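Local coordinates for protein muconate lactonizing enzyme (PDB 3I4K) that belongs to the enolase superfamily of magnesium-binding enzymes, in which an N-terminal capping domain is joined to a TIM-barrel-like domain, at residues Arg98-Ala101 with Ala106-Ala109. Sequence-based numbering, arbitrary orientation.
Sequences RVVA and AKAA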
ATOM      1  N   ARG A  98      -7.334  -4.090 -18.217  1.00 46.15           N
ATOM      2  CA  ARG A  98      -8.059  -3.780 -19.444  1.00 48.41           C
ATOM      3  C   ARG A  98      -8.309  -4.999 -20.329  1.00 48.30           C
ATOM      4  O   ARG A  98      -9.227  -4.995 -21.150  1.00 49.66           O
ATOM      5  CB  ARG A  98      -7.310  -2.702 -20.242  1.00 51.43           C
ATOM      6  CG  ARG A  98      -7.171  -1.366 -19.512  1.00 54.18           C
ATOM      7  CD  ARG A  98      -6.394  -0.351 -20.344  1.00 57.46           C
ATOM      8  NE  ARG A  98      -7.085   0.013 -21.583  1.00 60.69           N
ATOM      9  CZ  ARG A  98      -8.151   0.807 -21.650  1.00 61.95           C
ATOM     10  NH1 ARG A  98      -8.666   1.342 -20.547  1.00 61.43           N
ATOM     11  NH2 ARG A  98      -8.711   1.062 -22.824  1.00 60.86           N
ATOM     12  N   VAL A  99      -7.511  -6.049 -20.148  1.00 48.21           N
ATOM     13  CA  VAL A  99      -7.653  -7.257 -20.963  1.00 46.85           C
ATOM     14  C   VAL A  99      -8.256  -8.455 -20.233  1.00 45.50           C
ATOM     15  O   VAL A  99      -8.866  -9.329 -20.861  1.00 42.61           O
ATOM     16  CB  VAL A  99      -6.292  -7.688 -21.562  1.00 45.81           C
ATOM     17  CG1 VAL A  99      -5.656  -6.519 -22.286  1.00 46.14           C
ATOM     18  CG2 VAL A  99      -5.372  -8.200 -20.472  1.00 46.35           C
ATOM     19  N   VAL A 100      -8.076  -8.500 -18.914  1.00 44.00           N
ATOM     20  CA  VAL A 100      -8.611  -9.594 -18.111  1.00 42.65           C
ATOM     21  C   VAL A 100      -9.069  -9.113 -16.735  1.00 42.65           C
ATOM     22  O   VAL A 100      -8.265  -8.638 -15.935  1.00 39.36           O
ATOM     23  CB  VAL A 100      -7.560 -10.712 -17.899  1.00 44.37           C
ATOM     24  CG1 VAL A 100      -8.160 -11.836 -17.071  1.00 43.11           C
ATOM     25  CG2 VAL A 100      -7.080 -11.250 -19.239  1.00 46.08           C
ATOM     26  N   ALA A 101     -10.365  -9.233 -16.468  1.00 41.43           N
ATOM     27  CA  ALA A 101     -10.905  -8.836 -15.178  1.00 41.21           C
ATOM     28  C   ALA A 101     -10.701 -10.017 -14.235  1.00 42.02           C
ATOM     29  O   ALA A 101     -10.621 -11.160 -14.686  1.00 41.01           O
ATOM     30  CB  ALA A 101     -12.380  -8.510 -15.305  1.00 41.28           C
ATOM     31  N   ALA A 106      -3.769 -15.816 -11.641  1.00 38.81           N
ATOM     32  CA  ALA A 106      -2.980 -15.795 -12.869  1.00 40.77           C
ATOM     33  C   ALA A 106      -2.090 -14.549 -12.896  1.00 42.51           C
ATOM     34  O   ALA A 106      -0.904 -14.620 -13.229  1.00 40.69           O
ATOM     35  CB  ALA A 106      -3.899 -15.805 -14.083  1.00 38.11           C
ATOM     36  N   LYS A 107      -2.680 -13.411 -12.535  1.00 42.67           N
ATOM     37  CA  LYS A 107      -1.972 -12.139 -12.516  1.00 42.07           C
ATOM     38  C   LYS A 107      -0.826 -12.108 -11.513  1.00 41.78           C
ATOM     39  O   LYS A 107       0.217 -11.509 -11.775  1.00 43.42           O
ATOM     40  CB  LYS A 107      -2.961 -11.004 -12.222  1.00 41.69           C
ATOM     41  CG  LYS A 107      -4.013 -10.802 -13.314  1.00 40.65           C
ATOM     42  CD  LYS A 107      -5.115  -9.838 -12.875  1.00 42.98           C
ATOM     43  CE  LYS A 107      -6.081  -9.522 -14.013  1.00 42.93           C
ATOM     44  NZ  LYS A 107      -7.288  -8.776 -13.548  1.00 39.17           N
ATOM     45  N   ALA A 108      -1.008 -12.751 -10.364  1.00 41.07           N
ATOM     46  CA  ALA A 108       0.033 -12.760  -9.346  1.00 40.60           C
ATOM     47  C   ALA A 108       1.363 -13.294  -9.889  1.00 42.17           C
ATOM     48  O   ALA A 108       2.438 -12.808  -9.523  1.00 41.57           O
ATOM     49  CB  ALA A 108      -0.414 -13.583  -8.155  1.00 37.30           C
ATOM     50  N   ALA A 109       1.295 -14.293 -10.763  1.00 41.81           N
ATOM     51  CA  ALA A 109       2.515 -14.856 -11.329  1.00 42.29           C
ATOM     52  C   ALA A 109       3.235 -13.803 -12.157  1.00 41.81           C
ATOM     53  O   ALA A 109       4.444 -13.630 -12.027  1.00 42.21           O
ATOM     54  CB  ALA A 109       2.193 -16.072 -12.189  1.00 43.05           C
TER
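The flat group in the contact of V100 with K107 is the peptide unit linking V100 to A101, and the lysine meets it at the carbonyl oxygen rather than over a face. K107 NZ donates to V100 O at 2.6 Å, lying 27° out of the carbonyl plane, with an angle at the oxygen of 146°. The methylene next to the ammonium lies beside the bond, K107 CE 3.0 Å from V100 O. Alongside this polar grip, V100 CB packs against K107 CE at 4.3 Å, while the side chain of A101 starts away from the lysine. Reach comes from conformation: K107 sets CG opposite its own carbonyl carbon (chi1 -65°) and runs fully extended from there, spanning a gap in which the nearest CA atoms, those of V100 and K107, are 9.0 Å apart. The setting is the N-terminal capping domain of the enolase superfamily, where a three-stranded antiparallel sheet is followed by helices; here a short connection leads from helix 89-99 into helix 104-121. K107 illustrates how a lysine one turn into a second helix can tie down the connection before it, for its ammonium also hydrogen-bonds R102 O and forms a salt bridge with E97. Three oxygens thus share the ammonium of this buried lysine, and the E97 carboxylate and the two backbone carbonyls, V100 O and R102 O, would probably stabilise its positive charge. Helix 66-81 packs on the aliphatic parts, with L77 touching both V100 and K107 and Y76 touching V100.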